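Local coordinates for thioredoxin domain-containing protein (Vibrio parahaemolyticus, PDB 2R5S), which is of unknown function, this piece being the all-helical tetratricopeptide-repeat part of a longer thioredoxin-domain protein that may have protein-disulfide reductase activity, at residues A[15-20]-A[46-51]; A[24-29]-A[51-56]; A[42-47]-A[72-77]. All blocks are in the same frame, centred on the assembly; numbering follows the deposited sequence.

Interaction 1: A[15-20]-A[46-51]; sequences ELLQQG and KADCLL
In the tetratricopeptide-repeat (TPR) region, the last turn of helix 9-18 packs against the second half of helix 40-52 through Leu17, Cys49 and Asp48. The two segments come nearest at Leu17 and Cys49, whose CA atoms are 8.1 Å apart. One branch of the leucine does the touching: Leu17 CD2 lies 3.3 Å from Cys49 SG, shorter than a usual carbon-sulfur contact, which suggests tight local packing. Both side chains start out beside their own backbone N, anti to the carbonyl carbon (chi1 -66° for Leu17 and -75° for Cys49), which brings the methyl and the thiol together between the two helices. The same methyl brushes the carboxylate of Asp48 more loosely, with Leu17 CD2 4.4 Å from Asp48 OD2. Ala25, beside the thiol, and Leu26 of helix 22-30 also pack on Cys49, burying it between helices 9-18 and 22-30. Gly20 ends helix 9-18 in a Schellman motif, with positive phi (68°) and its N bonded to Leu17 O at 3.0 Å. A bound MES molecule, probably from the crystallisation liquor, lies about 4 Å from the Leu17 side chain. The contact is essentially apolar, a methyl on a buried thiol with a carboxylate at its border, and it depends on close fit rather than on any directional bond between the helices.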
ATOM      1  N   GLU A  15      11.873   7.619 -17.489  1.00 63.38           N
ATOM      2  CA  GLU A  15      13.064   6.882 -17.130  1.00 63.28           C
ATOM      3  C   GLU A  15      12.877   6.001 -15.878  1.00 62.48           C
ATOM      4  O   GLU A  15      13.285   4.832 -15.862  1.00 63.08           O
ATOM      5  CB  GLU A  15      14.198   7.871 -16.908  1.00 63.68           C
ATOM      6  CG  GLU A  15      14.746   8.486 -18.190  1.00 66.12           C
ATOM      7  CD  GLU A  15      15.787   7.608 -18.871  1.00 70.38           C
ATOM      8  OE1 GLU A  15      15.619   7.323 -20.091  1.00 72.07           O
ATOM      9  OE2 GLU A  15      16.776   7.223 -18.188  1.00 70.00           O
ATOM     10  N   LEU A  16      12.261   6.573 -14.845  1.00 60.43           N
ATOM     11  CA  LEU A  16      12.030   5.887 -13.576  1.00 58.57           C
ATOM     12  C   LEU A  16      11.054   4.707 -13.680  1.00 59.61           C
ATOM     13  O   LEU A  16      11.267   3.699 -13.030  1.00 59.14           O
ATOM     14  CB  LEU A  16      11.517   6.886 -12.535  1.00 58.03           C
ATOM     15  CG  LEU A  16      12.288   7.501 -11.360  1.00 55.09           C
ATOM     16  CD1 LEU A  16      13.752   7.169 -11.278  1.00 46.18           C
ATOM     17  CD2 LEU A  16      11.991   9.010 -11.130  1.00 55.56           C
ATOM     18  N   LEU A  17       9.976   4.860 -14.453  1.00 59.82           N
ATOM     19  CA  LEU A  17       9.049   3.750 -14.730  1.00 61.69           C
ATOM     20  C   LEU A  17       9.720   2.594 -15.519  1.00 62.71           C
ATOM     21  O   LEU A  17       9.586   1.411 -15.193  1.00 63.41           O
ATOM     22  CB  LEU A  17       7.828   4.254 -15.505  1.00 60.81           C
ATOM     23  CG  LEU A  17       6.853   5.204 -14.854  1.00 59.91           C
ATOM     24  CD1 LEU A  17       6.061   5.922 -15.953  1.00 62.71           C
ATOM     25  CD2 LEU A  17       5.932   4.439 -13.892  1.00 54.83           C
ATOM     26  N   GLN A  18      10.458   2.949 -16.549  1.00 64.22           N
ATOM     27  CA  GLN A  18      11.217   1.959 -17.305  1.00 65.13           C
ATOM     28  C   GLN A  18      11.948   1.017 -16.321  1.00 65.55           C
ATOM     29  O   GLN A  18      12.014  -0.206 -16.524  1.00 65.93           O
ATOM     30  CB  GLN A  18      12.211   2.680 -18.220  1.00 65.53           C
ATOM     31  CG  GLN A  18      12.468   2.003 -19.572  1.00 68.49           C
ATOM     32  CD  GLN A  18      13.344   0.738 -19.487  1.00 70.13           C
ATOM     33  OE1 GLN A  18      14.577   0.808 -19.336  1.00 73.64           O
ATOM     34  NE2 GLN A  18      12.711  -0.421 -19.626  1.00 70.91           N
ATOM     35  N   GLN A  19      12.474   1.601 -15.240  1.00 64.74           N
ATOM     36  CA  GLN A  19      13.414   0.911 -14.358  1.00 63.41           C
ATOM     37  C   GLN A  19      12.755   0.240 -13.162  1.00 61.77           C
ATOM     38  O   GLN A  19      13.457  -0.291 -12.284  1.00 61.58           O
ATOM     39  CB  GLN A  19      14.416   1.909 -13.803  1.00 64.35           C
ATOM     40  CG  GLN A  19      14.783   3.087 -14.704  1.00 66.72           C
ATOM     41  CD  GLN A  19      15.983   3.809 -14.160  1.00 69.85           C
ATOM     42  OE1 GLN A  19      16.937   3.158 -13.755  1.00 71.26           O
ATOM     43  NE2 GLN A  19      15.946   5.149 -14.120  1.00 71.08           N
ATOM     44  N   GLY A  20      11.428   0.305 -13.114  1.00 58.89           N
ATOM     45  CA  GLY A  20      10.658  -0.141 -11.972  1.00 56.63           C
ATOM     46  C   GLY A  20      10.797   0.682 -10.689  1.00 54.57           C
ATOM     47  O   GLY A  20      10.613   0.158  -9.608  1.00 55.11           O
ATOM     48  N   LYS A  46       0.703   7.446 -12.859  1.00 55.01           N
ATOM     49  CA  LYS A  46       0.583   7.549 -11.401  1.00 54.15           C
ATOM     50  C   LYS A  46      -0.224   6.333 -10.887  1.00 54.41           C
ATOM     51  O   LYS A  46       0.183   5.672  -9.910  1.00 54.23           O
ATOM     52  CB  LYS A  46      -0.046   8.906 -11.008  1.00 53.93           C
ATOM     53  CG  LYS A  46      -0.407   9.019  -9.530  1.00 55.02           C
ATOM     54  CD  LYS A  46      -0.748  10.483  -9.092  1.00 54.07           C
ATOM     55  CE  LYS A  46      -0.859  10.669  -7.592  1.00 56.64           C
ATOM     56  NZ  LYS A  46      -1.749  11.892  -7.137  1.00 59.52           N
ATOM     57  N   ALA A  47      -1.285   5.964 -11.621  1.00 54.08           N
ATOM     58  CA  ALA A  47      -2.103   4.787 -11.300  1.00 52.49           C
ATOM     59  C   ALA A  47      -1.271   3.536 -11.305  1.00 53.43           C
ATOM     60  O   ALA A  47      -1.384   2.754 -10.403  1.00 54.69           O
ATOM     61  CB  ALA A  47      -3.201   4.656 -12.248  1.00 52.40           C
ATOM     62  N   ASP A  48      -0.445   3.340 -12.338  1.00 52.75           N
ATOM     63  CA  ASP A  48       0.435   2.181 -12.426  1.00 54.69           C
ATOM     64  C   ASP A  48       1.371   2.198 -11.231  1.00 55.21           C
ATOM     65  O   ASP A  48       1.694   1.157 -10.715  1.00 55.67           O
ATOM     66  CB  ASP A  48       1.225   2.291 -13.719  1.00 53.87           C
ATOM     67  CG  ASP A  48       2.061   1.113 -13.994  1.00 58.82           C
ATOM     68  OD1 ASP A  48       1.739   0.015 -13.532  1.00 67.27           O
ATOM     69  OD2 ASP A  48       3.044   1.264 -14.754  1.00 63.51           O
ATOM     70  N   CYS A  49       1.814   3.387 -10.793  1.00 54.22           N
ATOM     71  CA  CYS A  49       2.764   3.443  -9.708  1.00 55.46           C
ATOM     72  C   CYS A  49       2.084   3.056  -8.367  1.00 56.44           C
ATOM     73  O   CYS A  49       2.663   2.354  -7.489  1.00 57.84           O
ATOM     74  CB  CYS A  49       3.407   4.840  -9.635  1.00 54.98           C
ATOM     75  SG  CYS A  49       4.641   5.169 -10.916  1.00 58.36           S
ATOM     76  N   LEU A  50       0.858   3.502  -8.192  1.00 55.66           N
ATOM     77  CA  LEU A  50       0.167   3.237  -6.943  1.00 56.67           C
ATOM     78  C   LEU A  50      -0.018   1.702  -6.800  1.00 57.80           C
ATOM     79  O   LEU A  50       0.247   1.068  -5.755  1.00 58.64           O
ATOM     80  CB  LEU A  50      -1.166   3.966  -6.943  1.00 54.26           C
ATOM     81  CG  LEU A  50      -1.000   5.462  -6.914  1.00 55.76           C
ATOM     82  CD1 LEU A  50      -2.368   6.150  -7.075  1.00 56.34           C
ATOM     83  CD2 LEU A  50      -0.381   5.849  -5.575  1.00 55.21           C
ATOM     84  N   LEU A  51      -0.433   1.104  -7.888  1.00 59.32           N
ATOM     85  CA  LEU A  51      -0.711  -0.274  -7.899  1.00 59.94           C
ATOM     86  C   LEU A  51       0.549  -1.107  -7.708  1.00 61.08           C
ATOM     87  O   LEU A  51       0.497  -2.154  -7.057  1.00 62.90           O
ATOM     88  CB  LEU A  51      -1.332  -0.594  -9.244  1.00 59.98           C
ATOM     89  CG  LEU A  51      -2.398  -1.643  -9.325  1.00 62.75           C
ATOM     90  CD1 LEU A  51      -3.681  -0.879  -9.209  1.00 60.85           C
ATOM     91  CD2 LEU A  51      -2.272  -2.314 -10.702  1.00 63.05           C
TER

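Interaction 2: A[24-29]-A[51-56]; sequences QALNVI and LETKQF
The Schellman turn that closes helix 40-52 forms the polar side of this contact, and Leu26 of helix 22-30 leans on it with one methyl. Leu26 CD1 is 3.9 Å from Gln55 NE2 and 4.2 Å from Thr53 OG1, close to the very two atoms that the turn joins by a hydrogen bond. In that bond Gln55 NE2 donates to Thr53 OG1 over 3.1 Å, with an angle of 155° at the hydrogen and the hydroxyl oxygen nearly in the plane of the amide. Leu26 and Gln55 reach for each other from opposite directions, whereas the threonine side chain is set slantwise to the leucine. Thr53 OG1 sits between its own backbone N and carbonyl carbon (chi1 58°), a rotation that turns the hydroxyl back over the helix end. There its single proton is shared between Cys49 O and Leu50 O, while the oxygen accepts from Gln55 NE2; together these partners fix its rotation. The turn is a Schellman motif, here joining two helices of the TPR region: Lys54 takes positive phi (76°), Gln55 N reaches back to Leu50 O, and Lys54 N makes a weak bond to Leu51 O. Gln55 is then the N-cap residue of helix 56-63, so one short link ends a helix and starts the next. Its side chain rests on Leu50 as well, while the other methyl, Leu26 CD2, rests on Lys46 of helix 40-52. Beyond the turn, the Phe56 ring stacks with His85 of helix 73-88.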
ATOM      1  N   GLN A  24      10.045   6.470  -6.549  1.00 47.35           N
ATOM      2  CA  GLN A  24      10.690   7.688  -7.100  1.00 47.34           C
ATOM      3  C   GLN A  24       9.852   8.403  -8.170  1.00 47.85           C
ATOM      4  O   GLN A  24       9.653   9.644  -8.108  1.00 47.54           O
ATOM      5  CB  GLN A  24      12.116   7.410  -7.624  1.00 47.43           C
ATOM      6  CG  GLN A  24      13.109   7.205  -6.550  1.00 46.80           C
ATOM      7  CD  GLN A  24      14.488   6.872  -7.112  1.00 52.95           C
ATOM      8  OE1 GLN A  24      15.133   7.721  -7.730  1.00 56.27           O
ATOM      9  NE2 GLN A  24      14.946   5.640  -6.897  1.00 48.47           N
ATOM     10  N   ALA A  25       9.338   7.618  -9.123  1.00 47.79           N
ATOM     11  CA  ALA A  25       8.420   8.118 -10.131  1.00 48.22           C
ATOM     12  C   ALA A  25       7.209   8.873  -9.552  1.00 49.24           C
ATOM     13  O   ALA A  25       6.812   9.906 -10.090  1.00 49.56           O
ATOM     14  CB  ALA A  25       7.974   6.969 -11.052  1.00 46.59           C
ATOM     15  N   LEU A  26       6.609   8.358  -8.476  1.00 51.31           N
ATOM     16  CA  LEU A  26       5.452   9.034  -7.796  1.00 52.51           C
ATOM     17  C   LEU A  26       5.882  10.307  -7.104  1.00 52.58           C
ATOM     18  O   LEU A  26       5.147  11.316  -7.033  1.00 53.14           O
ATOM     19  CB  LEU A  26       4.855   8.120  -6.716  1.00 52.94           C
ATOM     20  CG  LEU A  26       3.660   7.244  -7.091  1.00 55.81           C
ATOM     21  CD1 LEU A  26       3.543   6.034  -6.101  1.00 55.16           C
ATOM     22  CD2 LEU A  26       2.399   8.050  -7.116  1.00 57.07           C
ATOM     23  N   ASN A  27       7.094  10.260  -6.590  1.00 51.44           N
ATOM     24  CA  ASN A  27       7.690  11.468  -6.055  1.00 52.28           C
ATOM     25  C   ASN A  27       7.938  12.581  -7.093  1.00 52.44           C
ATOM     26  O   ASN A  27       7.644  13.768  -6.836  1.00 51.75           O
ATOM     27  CB  ASN A  27       8.953  11.147  -5.311  1.00 51.25           C
ATOM     28  CG  ASN A  27       9.554  12.365  -4.662  1.00 52.86           C
ATOM     29  OD1 ASN A  27      10.578  12.874  -5.117  1.00 53.42           O
ATOM     30  ND2 ASN A  27       8.935  12.834  -3.591  1.00 53.32           N
ATOM     31  N   VAL A  28       8.425  12.204  -8.281  1.00 52.50           N
ATOM     32  CA  VAL A  28       8.648  13.231  -9.313  1.00 51.94           C
ATOM     33  C   VAL A  28       7.312  13.793  -9.840  1.00 52.48           C
ATOM     34  O   VAL A  28       7.194  14.986 -10.156  1.00 51.54           O
ATOM     35  CB  VAL A  28       9.512  12.692 -10.430  1.00 51.17           C
ATOM     36  CG1 VAL A  28       9.617  13.690 -11.530  1.00 48.95           C
ATOM     37  CG2 VAL A  28      10.942  12.298  -9.877  1.00 51.97           C
ATOM     38  N   ILE A  29       6.332  12.901  -9.955  1.00 53.52           N
ATOM     39  CA  ILE A  29       4.972  13.262 -10.358  1.00 55.11           C
ATOM     40  C   ILE A  29       4.398  14.319  -9.451  1.00 56.71           C
ATOM     41  O   ILE A  29       3.794  15.299  -9.933  1.00 56.43           O
ATOM     42  CB  ILE A  29       4.005  12.064 -10.312  1.00 54.93           C
ATOM     43  CG1 ILE A  29       4.423  11.026 -11.353  1.00 54.20           C
ATOM     44  CG2 ILE A  29       2.530  12.496 -10.586  1.00 56.65           C
ATOM     45  CD1 ILE A  29       4.594  11.606 -12.694  1.00 54.98           C
ATOM     46  N   LEU A  51      -0.433   1.104  -7.888  1.00 59.32           N
ATOM     47  CA  LEU A  51      -0.711  -0.274  -7.899  1.00 59.94           C
ATOM     48  C   LEU A  51       0.549  -1.107  -7.708  1.00 61.08           C
ATOM     49  O   LEU A  51       0.497  -2.154  -7.057  1.00 62.90           O
ATOM     50  CB  LEU A  51      -1.332  -0.594  -9.244  1.00 59.98           C
ATOM     51  CG  LEU A  51      -2.398  -1.643  -9.325  1.00 62.75           C
ATOM     52  CD1 LEU A  51      -3.681  -0.879  -9.209  1.00 60.85           C
ATOM     53  CD2 LEU A  51      -2.272  -2.314 -10.702  1.00 63.05           C
ATOM     54  N   GLU A  52       1.678  -0.701  -8.296  1.00 60.65           N
ATOM     55  CA  GLU A  52       2.898  -1.481  -8.145  1.00 59.19           C
ATOM     56  C   GLU A  52       3.418  -1.338  -6.722  1.00 59.88           C
ATOM     57  O   GLU A  52       4.248  -2.126  -6.265  1.00 59.16           O
ATOM     58  CB  GLU A  52       3.979  -0.980  -9.105  1.00 59.32           C
ATOM     59  CG  GLU A  52       3.685  -1.198 -10.568  1.00 60.07           C
ATOM     60  CD  GLU A  52       3.414  -2.672 -10.892  1.00 62.79           C
ATOM     61  OE1 GLU A  52       2.218  -3.080 -11.087  1.00 66.78           O
ATOM     62  OE2 GLU A  52       4.389  -3.403 -10.896  1.00 59.22           O
ATOM     63  N   THR A  53       2.950  -0.294  -6.030  1.00 60.16           N
ATOM     64  CA  THR A  53       3.379  -0.053  -4.656  1.00 60.42           C
ATOM     65  C   THR A  53       2.314  -0.468  -3.648  1.00 60.71           C
ATOM     66  O   THR A  53       2.465  -0.255  -2.440  1.00 59.80           O
ATOM     67  CB  THR A  53       3.752   1.376  -4.433  1.00 61.09           C
ATOM     68  OG1 THR A  53       2.609   2.197  -4.760  1.00 61.80           O
ATOM     69  CG2 THR A  53       5.012   1.726  -5.281  1.00 58.36           C
ATOM     70  N   LYS A  54       1.255  -1.076  -4.179  1.00 60.49           N
ATOM     71  CA  LYS A  54       0.274  -1.815  -3.404  1.00 60.84           C
ATOM     72  C   LYS A  54      -0.660  -0.895  -2.651  1.00 60.20           C
ATOM     73  O   LYS A  54      -1.195  -1.221  -1.585  1.00 61.32           O
ATOM     74  CB  LYS A  54       0.959  -2.899  -2.550  1.00 61.96           C
ATOM     75  CG  LYS A  54       1.861  -3.832  -3.436  1.00 64.06           C
ATOM     76  CD  LYS A  54       2.012  -5.242  -2.904  1.00 68.54           C
ATOM     77  CE  LYS A  54       0.682  -6.015  -2.955  1.00 70.66           C
ATOM     78  NZ  LYS A  54       0.580  -7.088  -1.887  1.00 71.45           N
ATOM     79  N   GLN A  55      -0.861   0.278  -3.238  1.00 59.04           N
ATOM     80  CA  GLN A  55      -1.772   1.272  -2.694  1.00 57.74           C
ATOM     81  C   GLN A  55      -3.026   1.217  -3.539  1.00 56.94           C
ATOM     82  O   GLN A  55      -3.219   2.084  -4.349  1.00 57.29           O
ATOM     83  CB  GLN A  55      -1.136   2.640  -2.808  1.00 57.25           C
ATOM     84  CG  GLN A  55       0.325   2.693  -2.327  1.00 60.03           C
ATOM     85  CD  GLN A  55       0.836   4.098  -2.143  1.00 59.08           C
ATOM     86  OE1 GLN A  55       0.487   4.775  -1.176  1.00 60.52           O
ATOM     87  NE2 GLN A  55       1.666   4.555  -3.070  1.00 58.88           N
ATOM     88  N   PHE A  56      -3.840   0.164  -3.372  1.00 56.82           N
ATOM     89  CA  PHE A  56      -4.936  -0.217  -4.308  1.00 55.59           C
ATOM     90  C   PHE A  56      -6.130   0.723  -4.235  1.00 55.81           C
ATOM     91  O   PHE A  56      -6.776   1.015  -5.222  1.00 54.70           O
ATOM     92  CB  PHE A  56      -5.407  -1.644  -4.020  1.00 56.06           C
ATOM     93  CG  PHE A  56      -4.349  -2.700  -4.234  1.00 58.10           C
ATOM     94  CD1 PHE A  56      -3.530  -2.668  -5.335  1.00 57.98           C
ATOM     95  CD2 PHE A  56      -4.212  -3.756  -3.355  1.00 58.97           C
ATOM     96  CE1 PHE A  56      -2.576  -3.626  -5.541  1.00 57.29           C
ATOM     97  CE2 PHE A  56      -3.239  -4.717  -3.570  1.00 54.11           C
ATOM     98  CZ  PHE A  56      -2.438  -4.637  -4.652  1.00 57.46           C
TER

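Interaction 3: A[42-47]-A[72-77]; sequences VKLAKA and DNSYKS
Leu44 spreads over the first turn of helix 73-88, overlapping the root of Tyr75 with one methyl and meeting Ser74 and Asp72 with the rest of its side chain. Leu44 CD1 is 4.1 Å from Tyr75 CB and lies at the edge of the ring, near its plane, so Leu44 meets the ring at its rim rather than over a face. The two side chains cross at about a right angle: the CG of Tyr75 is anti to the backbone N (chi1 165°), which carries the ring past the leucine and its hydroxyl end away from helix 40-52. The other methyl, Leu44 CD2, stands 4.2 Å from Asp72 OD2, and the branch point, Leu44 CG, is equally far from Ser74 OG. These two polar atoms are partners of one another. Ser74 OG donates to Asp72 OD2 over 2.9 Å, approaching from above the carboxylate plane, some 40° out of it. Asp72 occupies the N-cap position, yet its side chain makes no capping bond; the serine hydroxyl engages the carboxylate instead, and the pair presents a tied polar border to the buried leucine. The backbones come close, with the CA atoms of Leu44 and Tyr75 6.6 Å apart. Ile66, in the loop leading from helix 56-63, touches both Leu44 and Tyr75 and so fills in beside the contact. Ala47 and Lys43 pack on Leu62 of helix 56-63, while Lys46 and Val42 pack on Ile29, placing helix 40-52 between helix 22-30 and the start of helix 73-88.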
ATOM      1  N   VAL A  42      -0.468  11.226 -17.453  1.00 52.67           N
ATOM      2  CA  VAL A  42       0.303  11.291 -16.220  0.50 51.06           C
ATOM      3  C   VAL A  42      -0.461  10.548 -15.151  1.00 52.02           C
ATOM      4  O   VAL A  42       0.148   9.759 -14.397  1.00 52.59           O
ATOM      5  CB  VAL A  42       0.732  12.726 -15.809  0.50 50.48           C
ATOM      6  CG1 VAL A  42       1.471  12.706 -14.497  0.50 45.98           C
ATOM      7  CG2 VAL A  42       1.690  13.266 -16.830  0.50 48.46           C
ATOM      8  N   LYS A  43      -1.781  10.726 -15.122  1.00 51.23           N
ATOM      9  CA  LYS A  43      -2.667   9.874 -14.343  1.00 51.29           C
ATOM     10  C   LYS A  43      -2.517   8.410 -14.541  1.00 52.00           C
ATOM     11  O   LYS A  43      -2.452   7.699 -13.585  1.00 54.27           O
ATOM     12  CB  LYS A  43      -4.159  10.212 -14.607  1.00 51.49           C
ATOM     13  CG  LYS A  43      -4.536  11.561 -13.972  1.00 47.69           C
ATOM     14  CD  LYS A  43      -6.069  11.794 -14.238  1.00 49.89           C
ATOM     15  CE  LYS A  43      -6.611  12.946 -13.384  1.00 52.74           C
ATOM     16  NZ  LYS A  43      -8.073  13.134 -13.810  1.00 59.57           N
ATOM     17  N   LEU A  44      -2.464   7.939 -15.755  1.00 53.11           N
ATOM     18  CA  LEU A  44      -2.232   6.507 -15.941  1.00 55.71           C
ATOM     19  C   LEU A  44      -0.913   6.105 -15.278  1.00 55.91           C
ATOM     20  O   LEU A  44      -0.896   5.261 -14.431  1.00 58.51           O
ATOM     21  CB  LEU A  44      -2.229   6.145 -17.439  1.00 54.97           C
ATOM     22  CG  LEU A  44      -3.525   5.917 -18.235  1.00 60.07           C
ATOM     23  CD1 LEU A  44      -4.780   5.891 -17.363  1.00 56.37           C
ATOM     24  CD2 LEU A  44      -3.664   6.825 -19.435  1.00 61.10           C
ATOM     25  N   ALA A  45       0.197   6.691 -15.688  1.00 57.17           N
ATOM     26  CA  ALA A  45       1.522   6.590 -14.987  1.00 55.92           C
ATOM     27  C   ALA A  45       1.394   6.482 -13.456  1.00 54.94           C
ATOM     28  O   ALA A  45       1.932   5.577 -12.838  1.00 55.63           O
ATOM     29  CB  ALA A  45       2.402   7.858 -15.333  1.00 52.60           C
ATOM     30  N   LYS A  46       0.703   7.446 -12.859  1.00 55.01           N
ATOM     31  CA  LYS A  46       0.583   7.549 -11.401  1.00 54.15           C
ATOM     32  C   LYS A  46      -0.224   6.333 -10.887  1.00 54.41           C
ATOM     33  O   LYS A  46       0.183   5.672  -9.910  1.00 54.23           O
ATOM     34  CB  LYS A  46      -0.046   8.906 -11.008  1.00 53.93           C
ATOM     35  CG  LYS A  46      -0.407   9.019  -9.530  1.00 55.02           C
ATOM     36  CD  LYS A  46      -0.748  10.483  -9.092  1.00 54.07           C
ATOM     37  CE  LYS A  46      -0.859  10.669  -7.592  1.00 56.64           C
ATOM     38  NZ  LYS A  46      -1.749  11.892  -7.137  1.00 59.52           N
ATOM     39  N   ALA A  47      -1.285   5.964 -11.621  1.00 54.08           N
ATOM     40  CA  ALA A  47      -2.103   4.787 -11.300  1.00 52.49           C
ATOM     41  C   ALA A  47      -1.271   3.536 -11.305  1.00 53.43           C
ATOM     42  O   ALA A  47      -1.384   2.754 -10.403  1.00 54.69           O
ATOM     43  CB  ALA A  47      -3.201   4.656 -12.248  1.00 52.40           C
ATOM     44  N   ASP A  72      -7.602   3.757 -22.330  1.00 59.50           N
ATOM     45  CA  ASP A  72      -6.586   3.098 -23.082  1.00 60.46           C
ATOM     46  C   ASP A  72      -6.510   1.613 -22.888  1.00 59.86           C
ATOM     47  O   ASP A  72      -7.069   1.055 -21.940  1.00 60.89           O
ATOM     48  CB  ASP A  72      -5.298   3.553 -22.366  1.00 60.43           C
ATOM     49  CG  ASP A  72      -4.275   3.975 -23.281  1.00 63.02           C
ATOM     50  OD1 ASP A  72      -4.521   3.909 -24.506  1.00 67.20           O
ATOM     51  OD2 ASP A  72      -3.227   4.389 -22.778  1.00 67.65           O
ATOM     52  N   ASN A  73      -5.657   1.029 -23.703  1.00 58.14           N
ATOM     53  CA  ASN A  73      -5.212  -0.332 -23.509  0.50 58.00           C
ATOM     54  C   ASN A  73      -4.527  -0.451 -22.151  1.00 57.50           C
ATOM     55  O   ASN A  73      -4.699  -1.428 -21.426  1.00 56.24           O
ATOM     56  CB  ASN A  73      -4.188  -0.699 -24.592  0.50 57.88           C
ATOM     57  CG  ASN A  73      -4.435  -2.051 -25.205  0.50 57.94           C
ATOM     58  OD1 ASN A  73      -4.108  -2.268 -26.373  0.50 58.97           O
ATOM     59  ND2 ASN A  73      -5.020  -2.967 -24.440  0.50 58.93           N
ATOM     60  N   SER A  74      -3.750   0.545 -21.790  1.00 57.22           N
ATOM     61  CA  SER A  74      -3.018   0.435 -20.572  1.00 57.66           C
ATOM     62  C   SER A  74      -4.007   0.635 -19.401  1.00 56.98           C
ATOM     63  O   SER A  74      -3.950  -0.087 -18.440  1.00 58.14           O
ATOM     64  CB  SER A  74      -1.838   1.397 -20.567  1.00 58.57           C
ATOM     65  OG  SER A  74      -2.276   2.740 -20.635  1.00 62.78           O
ATOM     66  N   TYR A  75      -4.949   1.547 -19.525  1.00 57.05           N
ATOM     67  CA  TYR A  75      -5.989   1.786 -18.513  1.00 56.43           C
ATOM     68  C   TYR A  75      -6.785   0.497 -18.306  1.00 57.81           C
ATOM     69  O   TYR A  75      -6.921   0.051 -17.178  1.00 59.04           O
ATOM     70  CB  TYR A  75      -6.928   2.853 -19.024  1.00 55.70           C
ATOM     71  CG  TYR A  75      -8.246   2.962 -18.286  1.00 56.42           C
ATOM     72  CD1 TYR A  75      -8.362   3.707 -17.113  1.00 52.99           C
ATOM     73  CD2 TYR A  75      -9.367   2.321 -18.763  1.00 55.95           C
ATOM     74  CE1 TYR A  75      -9.584   3.781 -16.424  1.00 52.85           C
ATOM     75  CE2 TYR A  75     -10.548   2.390 -18.103  1.00 55.97           C
ATOM     76  CZ  TYR A  75     -10.657   3.141 -16.946  1.00 54.20           C
ATOM     77  OH  TYR A  75     -11.891   3.210 -16.316  1.00 57.13           O
ATOM     78  N   LYS A  76      -7.273  -0.120 -19.389  1.00 57.06           N
ATOM     79  CA  LYS A  76      -7.960  -1.434 -19.303  1.00 56.25           C
ATOM     80  C   LYS A  76      -7.195  -2.453 -18.495  1.00 54.46           C
ATOM     81  O   LYS A  76      -7.709  -2.992 -17.540  1.00 52.66           O
ATOM     82  CB  LYS A  76      -8.373  -2.020 -20.713  1.00 54.70           C
ATOM     83  CG  LYS A  76      -9.549  -1.237 -21.303  1.00 55.92           C
ATOM     84  CD  LYS A  76      -9.825  -1.388 -22.797  1.00 58.37           C
ATOM     85  CE  LYS A  76      -9.859   0.018 -23.416  1.00 62.87           C
ATOM     86  NZ  LYS A  76     -10.718   0.210 -24.607  1.00 60.60           N
ATOM     87  N   SER A  77      -5.960  -2.720 -18.869  1.00 54.54           N
ATOM     88  CA  SER A  77      -5.178  -3.691 -18.162  1.00 54.14           C
ATOM     89  C   SER A  77      -5.064  -3.298 -16.660  1.00 55.66           C
ATOM     90  O   SER A  77      -4.983  -4.187 -15.821  1.00 55.80           O
ATOM     91  CB  SER A  77      -3.794  -3.838 -18.806  1.00 53.41           C
ATOM     92  OG  SER A  77      -3.952  -4.605 -20.019  1.00 54.88           O
TER

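All three interactions use helix 40-52, each at a different level: interaction 3 near its beginning, interaction 1 in its second half, and interaction 2 at the turn just past its end. Interactions 1 and 3 are partly buried, each with one buried residue among those that touch, whereas interaction 2 lies at the surface. Interactions 1 and 2 adjoin, their centres about 6 Å apart, and bring the consecutive helices 9-18 and 22-30 against this helix and its closing turn; interaction 3 instead ties it to helix 73-88, later in the chain. A leucine methyl is the probe throughout, meeting a thiol in 15-20/46-51, an internally bonded turn in 24-29/51-56, and a tyrosine beside a serine-aspartate pair in 42-47/72-77.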